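Local coordinates for protein aclacinomycin oxidoreductase (AknOx) (Streptomyces galilaeus, PDB 2IPI) that catalyses two successive FAD-dependent oxidations of the terminal sugar of aclacinomycin antibiotics, turning aclacinomycin N into aclacinomycin A and then into aclacinomycin Y, with release of hydrogen peroxide, at residues 58-63 with 72-77; 172-177 with 210-215; 182-185 with 191-194; 500-503 with 508-511. One frame throughout, in Å; residues are numbered along the deposited sequence.

Contact 1 (58-63 with 72-77); sequences VVYVVH and VNQAMA
Y60 reaches from strand 58-61 to helix 65-78 and ends against Q74, its hydroxyl making the closest approach. The phenol ring and the Q74 amide stand 83° apart, near to perpendicular, so the two groups are not stacked. The nearest atoms are Y60 OH and the first methylene of the glutamine, Q74 CB, at 3.3 Å. From there the glutamine chain runs on extended past CG and brings OE1 close to the hydroxyl, so that Y60 OH gives a weak hydrogen bond of 3.4 Å to Q74 OE1. The same oxygen, Q74 OE1, lies 3.8 Å from the ring carbon Y60 CE1, in an oblique position with respect to the ring. In Y60, CG sits anti to the carbonyl carbon (chi1 -69°), which aims the ring across the gap and lets a strand residue touch the helix at all. A75 lies near the hydroxyl at a longer distance and packs on A102 of the neighbouring strand 102-105. This is strand-to-helix packing in the FAD-binding domain of the PCMH type, where helix 65-78 follows strand 58-61 and lies against its sheet. The amide of Q74 is steadied through its nitrogen, for Q74 NE2 bonds D70 OD1 one turn earlier in the helix. With its firmer bond made within the helix, Q74 offers Y60 mostly methylene contact, and the long bond to OE1 probably adds little beyond giving the phenol hydroxyl a polar neighbour.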
loop_
_atom_site.group_PDB
_atom_site.type_symbol
_atom_site.label_atom_id
_atom_site.label_comp_id
_atom_site.label_asym_id
_atom_site.label_seq_id
_atom_site.Cartn_x
_atom_site.Cartn_y
_atom_site.Cartn_z
ATOM N N VAL A 58 -10.024 25.217 -7.524
ATOM C CA VAL A 58 -9.045 25.741 -6.571
ATOM C C VAL A 58 -8.232 24.639 -5.924
ATOM O O VAL A 58 -8.720 23.516 -5.760
ATOM C CB VAL A 58 -9.760 26.554 -5.463
ATOM C CG1 VAL A 58 -10.562 25.654 -4.537
ATOM C CG2 VAL A 58 -8.748 27.357 -4.651
ATOM N N VAL A 59 -6.990 24.933 -5.535
ATOM C CA VAL A 59 -6.248 24.060 -4.646
ATOM C C VAL A 59 -5.815 24.822 -3.379
ATOM O O VAL A 59 -5.185 25.871 -3.471
ATOM C CB VAL A 59 -4.979 23.454 -5.287
ATOM C CG1 VAL A 59 -4.523 22.280 -4.427
ATOM C CG2 VAL A 59 -5.219 23.053 -6.727
ATOM N N TYR A 60 -6.136 24.323 -2.194
ATOM C CA TYR A 60 -5.762 24.976 -0.944
ATOM C C TYR A 60 -4.489 24.325 -0.397
ATOM O O TYR A 60 -4.471 23.117 -0.170
ATOM C CB TYR A 60 -6.798 24.881 0.173
ATOM C CG TYR A 60 -8.073 25.655 -0.055
ATOM C CD1 TYR A 60 -8.183 27.012 0.199
ATOM C CD2 TYR A 60 -9.189 24.974 -0.543
ATOM C CE1 TYR A 60 -9.371 27.695 -0.023
ATOM C CE2 TYR A 60 -10.369 25.656 -0.761
ATOM C CZ TYR A 60 -10.459 27.003 -0.500
ATOM O OH TYR A 60 -11.677 27.607 -0.749
ATOM N N VAL A 61 -3.483 25.167 -0.200
ATOM C CA VAL A 61 -2.232 24.649 0.369
ATOM C C VAL A 61 -2.158 24.994 1.855
ATOM O O VAL A 61 -1.837 26.150 2.170
ATOM C CB VAL A 61 -1.038 25.173 -0.441
ATOM C CG1 VAL A 61 0.257 24.616 0.111
ATOM C CG2 VAL A 61 -1.211 24.762 -1.902
ATOM N N VAL A 62 -2.459 23.995 2.664
ATOM C CA VAL A 62 -2.602 24.027 4.107
ATOM C C VAL A 62 -1.282 23.829 4.873
ATOM O O VAL A 62 -0.358 23.132 4.417
ATOM C CB VAL A 62 -3.572 22.940 4.626
ATOM C CG1 VAL A 62 -5.015 23.228 4.240
ATOM C CG2 VAL A 62 -3.171 21.561 4.129
ATOM N N HIS A 63 -1.229 24.434 6.053
ATOM C CA HIS A 63 -0.053 24.398 6.931
ATOM C C HIS A 63 -0.453 24.038 8.353
ATOM O O HIS A 63 0.402 23.746 9.205
ATOM C CB HIS A 63 0.672 25.742 6.913
ATOM C CG HIS A 63 0.936 26.257 5.529
ATOM N ND1 HIS A 63 0.036 27.013 4.798
ATOM C CD2 HIS A 63 2.018 26.107 4.739
ATOM C CE1 HIS A 63 0.543 27.305 3.619
ATOM N NE2 HIS A 63 1.754 26.775 3.553
ATOM N N VAL A 72 -11.954 23.324 4.315
ATOM C CA VAL A 72 -13.177 22.521 4.200
ATOM C C VAL A 72 -14.427 23.387 4.228
ATOM O O VAL A 72 -15.386 23.294 3.445
ATOM C CB VAL A 72 -13.272 21.498 5.333
ATOM C CG1 VAL A 72 -14.552 20.675 5.186
ATOM C CG2 VAL A 72 -12.063 20.567 5.382
ATOM N N ASN A 73 -14.440 24.293 5.208
ATOM C CA ASN A 73 -15.634 25.141 5.331
ATOM C C ASN A 73 -15.778 25.992 4.078
ATOM O O ASN A 73 -16.898 26.202 3.584
ATOM C CB ASN A 73 -15.585 25.996 6.589
ATOM C CG ASN A 73 -15.767 25.189 7.861
ATOM O OD1 ASN A 73 -16.530 24.221 7.938
ATOM N ND2 ASN A 73 -15.032 25.603 8.892
ATOM N N GLN A 74 -14.685 26.490 3.509
ATOM C CA GLN A 74 -14.804 27.322 2.305
ATOM C C GLN A 74 -15.273 26.534 1.096
ATOM O O GLN A 74 -16.032 27.002 0.235
ATOM C CB GLN A 74 -13.462 28.000 2.033
ATOM C CG GLN A 74 -13.135 29.109 3.040
ATOM C CD GLN A 74 -11.981 29.979 2.560
ATOM O OE1 GLN A 74 -11.855 30.278 1.364
ATOM N NE2 GLN A 74 -11.135 30.413 3.498
ATOM N N ALA A 75 -14.835 25.278 0.952
ATOM C CA ALA A 75 -15.297 24.503 -0.197
ATOM C C ALA A 75 -16.747 24.075 -0.052
ATOM O O ALA A 75 -17.518 23.993 -1.027
ATOM C CB ALA A 75 -14.431 23.261 -0.403
ATOM N N MET A 76 -17.159 23.766 1.185
ATOM C CA MET A 76 -18.565 23.359 1.315
ATOM C C MET A 76 -19.462 24.548 0.965
ATOM O O MET A 76 -20.449 24.397 0.248
ATOM C CB MET A 76 -18.861 22.827 2.708
ATOM C CG MET A 76 -17.986 21.625 3.104
ATOM S SD MET A 76 -18.445 20.933 4.703
ATOM C CE MET A 76 -20.176 20.510 4.357
ATOM N N ALA A 77 -19.100 25.740 1.451
ATOM C CA ALA A 77 -19.854 26.950 1.144
ATOM C C ALA A 77 -19.844 27.252 -0.345
ATOM O O ALA A 77 -20.688 27.998 -0.848
ATOM C CB ALA A 77 -19.321 28.137 1.946
#

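Contact 2 (172-177 with 210-215); sequences VVADHL and AHTGGG
A174 and T212 bring two loops together, with the methyl carbon A174 CB 3.0 Å from T212 OG1. The hydroxyl oxygen T212 OG1 also lies 3.3 Å from A174 O, at best a weak hydrogen bond. It has a second polar neighbour in T411 OG1, its stronger partner. The hydroxyl reaches A174 because OG1 stands anti to the threonine's backbone nitrogen (chi1 -177°). Beside this pair L177 lays one methyl on the second loop: L177 CD2 is 3.7 Å from H211 O and 4.4 Å from T212 CB.

Further out, the 172-177 loop is braced by D175, whose OD2 accepts the backbone N-H of V172 from above the carboxylate plane and forms a salt bridge with R416. On the other loop H211 ND1 bonds L207 O in helix 205-210.

Both loops belong to the PCMH-type FAD-binding domain, and the H211 side chain comes within about 6 Å of the flavin cofactor. A buried hydroxyl served chiefly by T411, with the A174 methyl against it and an undecided bond to A174 O, implies a junction that owes more to apolar contact, such as that of the L177 methyl, than to hydrogen bonding between the loops.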
loop_
_atom_site.group_PDB
_atom_site.type_symbol
_atom_site.label_atom_id
_atom_site.label_comp_id
_atom_site.label_asym_id
_atom_site.label_seq_id
_atom_site.Cartn_x
_atom_site.Cartn_y
_atom_site.Cartn_z
ATOM N N VAL A 172 1.701 -4.915 10.207
ATOM C CA VAL A 172 1.309 -3.776 9.369
ATOM C C VAL A 172 1.763 -2.488 10.035
ATOM O O VAL A 172 2.158 -2.532 11.202
ATOM C CB VAL A 172 -0.210 -3.873 9.114
ATOM C CG1 VAL A 172 -0.983 -2.576 9.235
ATOM C CG2 VAL A 172 -0.391 -4.493 7.727
ATOM N N VAL A 173 1.758 -1.372 9.315
ATOM C CA VAL A 173 2.157 -0.111 9.960
ATOM C C VAL A 173 1.098 0.264 10.988
ATOM O O VAL A 173 1.386 0.761 12.070
ATOM C CB VAL A 173 2.380 0.978 8.907
ATOM C CG1 VAL A 173 1.050 1.377 8.278
ATOM C CG2 VAL A 173 3.091 2.187 9.488
ATOM N N ALA A 174 -0.165 -0.006 10.647
ATOM C CA ALA A 174 -1.315 0.327 11.462
ATOM C C ALA A 174 -1.414 -0.521 12.729
ATOM O O ALA A 174 -2.268 -0.260 13.593
ATOM C CB ALA A 174 -2.575 0.204 10.629
ATOM N N ASP A 175 -0.541 -1.513 12.830
ATOM C CA ASP A 175 -0.312 -2.267 14.044
ATOM C C ASP A 175 0.508 -1.511 15.081
ATOM O O ASP A 175 0.849 -2.078 16.129
ATOM C CB ASP A 175 0.391 -3.602 13.690
ATOM C CG ASP A 175 -0.655 -4.565 13.138
ATOM O OD1 ASP A 175 -1.825 -4.329 13.511
ATOM O OD2 ASP A 175 -0.344 -5.506 12.377
ATOM N N HIS A 176 0.843 -0.259 14.759
ATOM C CA HIS A 176 1.647 0.624 15.603
ATOM C C HIS A 176 1.031 2.010 15.639
ATOM O O HIS A 176 1.628 3.022 16.003
ATOM C CB HIS A 176 3.107 0.652 15.116
ATOM C CG HIS A 176 3.703 -0.733 15.173
ATOM N ND1 HIS A 176 4.382 -1.224 16.265
ATOM C CD2 HIS A 176 3.690 -1.742 14.259
ATOM C CE1 HIS A 176 4.773 -2.462 16.017
ATOM N NE2 HIS A 176 4.358 -2.808 14.798
ATOM N N LEU A 177 -0.239 2.086 15.244
ATOM C CA LEU A 177 -1.009 3.312 15.295
ATOM C C LEU A 177 -1.655 3.510 16.669
ATOM O O LEU A 177 -2.517 2.705 17.056
ATOM C CB LEU A 177 -2.159 3.259 14.292
ATOM C CG LEU A 177 -2.851 4.533 13.865
ATOM C CD1 LEU A 177 -1.894 5.586 13.332
ATOM C CD2 LEU A 177 -3.866 4.199 12.769
ATOM N N ALA A 210 -11.222 2.960 12.326
ATOM C CA ALA A 210 -11.491 3.192 10.913
ATOM C C ALA A 210 -10.216 3.548 10.155
ATOM O O ALA A 210 -10.081 3.301 8.957
ATOM C CB ALA A 210 -12.537 4.289 10.752
ATOM N N HIS A 211 -9.258 4.141 10.891
ATOM C CA HIS A 211 -8.054 4.622 10.242
ATOM C C HIS A 211 -6.974 3.546 10.189
ATOM O O HIS A 211 -5.902 3.836 9.675
ATOM C CB HIS A 211 -7.575 5.913 10.924
ATOM C CG HIS A 211 -8.386 7.088 10.397
ATOM N ND1 HIS A 211 -9.610 7.452 10.935
ATOM C CD2 HIS A 211 -8.130 7.958 9.401
ATOM C CE1 HIS A 211 -10.077 8.498 10.274
ATOM N NE2 HIS A 211 -9.199 8.837 9.331
ATOM N N THR A 212 -7.270 2.346 10.694
ATOM C CA THR A 212 -6.250 1.293 10.654
ATOM C C THR A 212 -6.452 0.348 9.465
ATOM O O THR A 212 -6.160 -0.849 9.547
ATOM C CB THR A 212 -6.200 0.508 11.976
ATOM O OG1 THR A 212 -5.152 -0.476 11.929
ATOM C CG2 THR A 212 -7.465 -0.289 12.232
ATOM N N GLY A 213 -6.919 0.867 8.336
ATOM C CA GLY A 213 -6.913 0.150 7.096
ATOM C C GLY A 213 -8.294 0.225 6.456
ATOM O O GLY A 213 -8.575 -0.785 5.851
ATOM N N GLY A 214 -9.030 1.296 6.644
ATOM C CA GLY A 214 -10.287 1.628 6.011
ATOM C C GLY A 214 -10.065 2.322 4.686
ATOM O O GLY A 214 -10.930 2.419 3.806
ATOM N N GLY A 215 -8.837 2.846 4.541
ATOM C CA GLY A 215 -8.484 3.564 3.348
ATOM C C GLY A 215 -8.791 5.043 3.323
ATOM O O GLY A 215 -9.612 5.533 4.099
#

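Contact 3 (182-185 with 191-194); sequences VVVV and ARKV
V182 and V194 form a hydrogen-bonded pair, as do V184 and R192, and together they zip strands 177-185 and 191-197 into an antiparallel beta hairpin. At the first pair V182 N donates to V194 O and V194 N to V182 O, both at 3.0 Å and nearly straight, with N-H...O angles of 171° and 166°. At the second, R192 N to V184 O is the shorter bond at 2.8 Å, while V184 N to R192 O measures 3.1 Å. The four amides and four carbonyls facing one another are thus satisfied. V182 O, R192 O and V184 O each also receive a CA-H contact, from K193, V183 and A191 respectively.

At the non-hydrogen-bonded pairs the outward groups turn elsewhere: V183 bonds through its backbone with I221, and A191 N is taken by N73 OD1 of helix 65-78. On the face of V182, V184, R192 and V194, the methyls V184 CG2 and V194 CG1 meet at 3.5 Å, tighter than usual van der Waals contact. R192 lends its CG to V184 CG2, but its guanidinium leaves the pairing.

Strand 191-197 is outermost in the antiparallel five-stranded sheet of the FAD-binding domain, so the chemistry implies an edge fastened by regular backbone bonds and valine packing, with the guanidinium of R192 engaged by D186 outside the ladder.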
loop_
_atom_site.group_PDB
_atom_site.type_symbol
_atom_site.label_atom_id
_atom_site.label_comp_id
_atom_site.label_asym_id
_atom_site.label_seq_id
_atom_site.Cartn_x
_atom_site.Cartn_y
_atom_site.Cartn_z
ATOM N N VAL A 182 -7.886 14.274 13.040
ATOM C CA VAL A 182 -8.697 14.306 11.830
ATOM C C VAL A 182 -9.557 15.559 11.737
ATOM O O VAL A 182 -9.972 16.110 12.767
ATOM C CB VAL A 182 -9.643 13.088 11.770
ATOM C CG1 VAL A 182 -10.095 12.824 10.339
ATOM C CG2 VAL A 182 -8.973 11.848 12.344
ATOM N N VAL A 183 -9.828 16.013 10.523
ATOM C CA VAL A 183 -10.861 17.037 10.345
ATOM C C VAL A 183 -12.076 16.330 9.724
ATOM O O VAL A 183 -11.999 15.780 8.623
ATOM C CB VAL A 183 -10.406 18.232 9.510
ATOM C CG1 VAL A 183 -11.559 19.165 9.170
ATOM C CG2 VAL A 183 -9.329 19.034 10.247
ATOM N N VAL A 184 -13.167 16.355 10.470
ATOM C CA VAL A 184 -14.464 15.784 10.131
ATOM C C VAL A 184 -15.541 16.862 10.006
ATOM O O VAL A 184 -15.313 18.019 10.362
ATOM C CB VAL A 184 -14.852 14.769 11.209
ATOM C CG1 VAL A 184 -13.866 13.596 11.222
ATOM C CG2 VAL A 184 -14.894 15.400 12.591
ATOM N N VAL A 185 -16.702 16.515 9.445
ATOM C CA VAL A 185 -17.779 17.484 9.252
ATOM C C VAL A 185 -19.050 16.955 9.932
ATOM O O VAL A 185 -19.386 15.779 9.799
ATOM C CB VAL A 185 -18.058 17.801 7.776
ATOM C CG1 VAL A 185 -19.326 18.641 7.631
ATOM C CG2 VAL A 185 -16.869 18.512 7.137
ATOM N N ALA A 191 -17.222 21.894 9.889
ATOM C CA ALA A 191 -15.906 21.255 10.000
ATOM C C ALA A 191 -15.403 21.348 11.441
ATOM O O ALA A 191 -15.594 22.376 12.097
ATOM C CB ALA A 191 -14.907 21.879 9.047
ATOM N N ARG A 192 -14.759 20.293 11.929
ATOM C CA ARG A 192 -14.243 20.257 13.288
ATOM C C ARG A 192 -12.970 19.419 13.402
ATOM O O ARG A 192 -12.787 18.408 12.740
ATOM C CB ARG A 192 -15.283 19.705 14.275
ATOM C CG ARG A 192 -16.504 19.049 13.661
ATOM C CD ARG A 192 -17.809 19.493 14.277
ATOM N NE ARG A 192 -17.863 20.899 14.682
ATOM C CZ ARG A 192 -18.358 21.338 15.837
ATOM N NH1 ARG A 192 -18.848 20.477 16.724
ATOM N NH2 ARG A 192 -18.364 22.635 16.115
ATOM N N LYS A 193 -12.067 19.823 14.301
ATOM C CA LYS A 193 -10.899 18.950 14.506
ATOM C C LYS A 193 -11.088 18.058 15.722
ATOM O O LYS A 193 -11.519 18.508 16.805
ATOM C CB LYS A 193 -9.663 19.847 14.587
ATOM C CG LYS A 193 -8.367 19.051 14.655
ATOM C CD LYS A 193 -7.306 19.896 15.381
ATOM C CE LYS A 193 -7.942 21.181 15.913
ATOM N NZ LYS A 193 -8.683 20.974 17.192
ATOM N N VAL A 194 -10.798 16.769 15.545
ATOM C CA VAL A 194 -11.043 15.733 16.529
ATOM C C VAL A 194 -9.806 14.843 16.705
ATOM O O VAL A 194 -9.032 14.654 15.765
ATOM C CB VAL A 194 -12.207 14.789 16.183
ATOM C CG1 VAL A 194 -13.437 15.571 15.746
ATOM C CG2 VAL A 194 -11.792 13.797 15.104
#

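Contact 4 (500-503 with 508-511); sequences KVKA and RDVF
The carboxylate of D509 is met by K502 NZ on the anti side of OD1, with the lysine nitrogen 16° out of its plane, whereas the ring of F511 turns away and leaves its backbone carbonyl to the lysine. One face of that phenyl ring carries V510 CG1, offset toward the rim. The setting is the berberine-bridge-enzyme-like C-terminal region, where helix 495-505 gives way to a loop that doubles back beside it.

K502 spans the gap with a chain bent once, at chi2 (66°), and otherwise extended, which carries the ammonium group from the helix to the returning loop. There K502 NZ makes a hydrogen bond of 2.7 Å to F511 O, reached at a tilt of 17° from the carbonyl plane. The lysine and aspartate side chains lie at a slant to one another, and K502 CE also comes to 3.4 Å from D509 OD1.

D506, in the connecting turn, supplies the lysine's strongest partner: its OD2 forms a salt bridge with NZ and also accepts the N-H of F511, while OD1 takes that of V510. The same aspartate therefore holds both the lysine and the backbone of the loop that the lysine grips. D506, D509 and F511 O all accept from NZ, with a weak further bond to N218 O, and this environment of a buried ammonium group would be expected to keep it protonated. On the exposed side of the site, D509 OD1 closes the salt bridge to K502 NZ at 3.1 Å.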
loop_
_atom_site.group_PDB
_atom_site.type_symbol
_atom_site.label_atom_id
_atom_site.label_comp_id
_atom_site.label_asym_id
_atom_site.label_seq_id
_atom_site.Cartn_x
_atom_site.Cartn_y
_atom_site.Cartn_z
ATOM N N LYS A 500 -20.801 1.898 9.750
ATOM C CA LYS A 500 -21.374 2.618 10.881
ATOM C C LYS A 500 -20.495 3.796 11.287
ATOM O O LYS A 500 -20.964 4.842 11.747
ATOM C CB LYS A 500 -21.573 1.676 12.070
ATOM N N VAL A 501 -19.186 3.637 11.092
ATOM C CA VAL A 501 -18.261 4.753 11.297
ATOM C C VAL A 501 -18.538 5.845 10.284
ATOM O O VAL A 501 -18.562 7.040 10.606
ATOM C CB VAL A 501 -16.804 4.256 11.209
ATOM C CG1 VAL A 501 -15.826 5.414 11.262
ATOM C CG2 VAL A 501 -16.534 3.252 12.322
ATOM N N LYS A 502 -18.761 5.437 9.032
ATOM C CA LYS A 502 -18.964 6.410 7.946
ATOM C C LYS A 502 -20.116 7.335 8.304
ATOM O O LYS A 502 -19.983 8.546 8.177
ATOM C CB LYS A 502 -19.160 5.673 6.636
ATOM C CG LYS A 502 -19.588 6.447 5.420
ATOM C CD LYS A 502 -18.563 7.445 4.918
ATOM C CE LYS A 502 -19.081 8.186 3.696
ATOM N NZ LYS A 502 -18.242 9.383 3.398
ATOM N N ALA A 503 -21.196 6.774 8.792
ATOM C CA ALA A 503 -22.417 7.462 9.178
ATOM C C ALA A 503 -22.285 8.392 10.370
ATOM O O ALA A 503 -22.978 9.414 10.500
ATOM C CB ALA A 503 -23.419 6.358 9.493
ATOM N N ARG A 508 -22.931 13.795 6.260
ATOM C CA ARG A 508 -23.191 14.520 5.041
ATOM C C ARG A 508 -22.420 13.954 3.839
ATOM O O ARG A 508 -22.484 14.597 2.782
ATOM C CB ARG A 508 -22.812 15.991 5.195
ATOM C CG ARG A 508 -23.236 16.717 6.456
ATOM C CD ARG A 508 -23.471 18.204 6.184
ATOM N NE ARG A 508 -24.741 18.623 6.775
ATOM C CZ ARG A 508 -25.664 19.350 6.172
ATOM N NH1 ARG A 508 -26.770 19.649 6.850
ATOM N NH2 ARG A 508 -25.498 19.778 4.934
ATOM N N ASP A 509 -21.704 12.844 3.955
ATOM C CA ASP A 509 -20.986 12.253 2.810
ATOM C C ASP A 509 -20.124 13.283 2.098
ATOM O O ASP A 509 -20.190 13.536 0.886
ATOM C CB ASP A 509 -21.967 11.618 1.814
ATOM C CG ASP A 509 -21.326 10.626 0.848
ATOM O OD1 ASP A 509 -20.258 10.045 1.152
ATOM O OD2 ASP A 509 -22.010 10.138 -0.091
ATOM N N VAL A 510 -19.263 13.958 2.877
ATOM C CA VAL A 510 -18.467 15.041 2.314
ATOM C C VAL A 510 -17.229 14.479 1.623
ATOM O O VAL A 510 -16.767 15.062 0.636
ATOM C CB VAL A 510 -18.139 16.066 3.409
ATOM C CG1 VAL A 510 -17.140 17.107 2.975
ATOM C CG2 VAL A 510 -19.450 16.756 3.794
ATOM N N PHE A 511 -16.773 13.356 2.166
ATOM C CA PHE A 511 -15.602 12.633 1.676
ATOM C C PHE A 511 -15.987 11.331 0.985
ATOM O O PHE A 511 -16.513 10.381 1.546
ATOM C CB PHE A 511 -14.625 12.362 2.836
ATOM C CG PHE A 511 -14.396 13.661 3.605
ATOM C CD1 PHE A 511 -15.094 13.944 4.752
ATOM C CD2 PHE A 511 -13.475 14.587 3.137
ATOM C CE1 PHE A 511 -14.913 15.117 5.466
ATOM C CE2 PHE A 511 -13.303 15.761 3.830
ATOM C CZ PHE A 511 -14.007 16.055 4.974
#

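Overall arrangement
Contacts 1, 2 and 3 lie in the PCMH-type FAD-binding domain, whereas contact 4 belongs to the C-terminal berberine-like region that packs back on it. Along the chain contact 1 closes first, contact 3 is nested inside the loop closed by contact 2, and contact 4 comes last. Contacts 3 and 4 have centres 12 Å apart, contacts 1 and 3 13 Å. Helix 65-78 bridges the latter pair, placing V72 and M76 on V185; M76 also touches V510, and F511 reaches V185. Contact 2 lies 26 Å from contact 1, centre to centre, without touching it, but meets contacts 3 and 4 through H211 on V182 and A210 on V501. C-terminal residues thus pack on helix 65-78, on strand 177-185 and on A210.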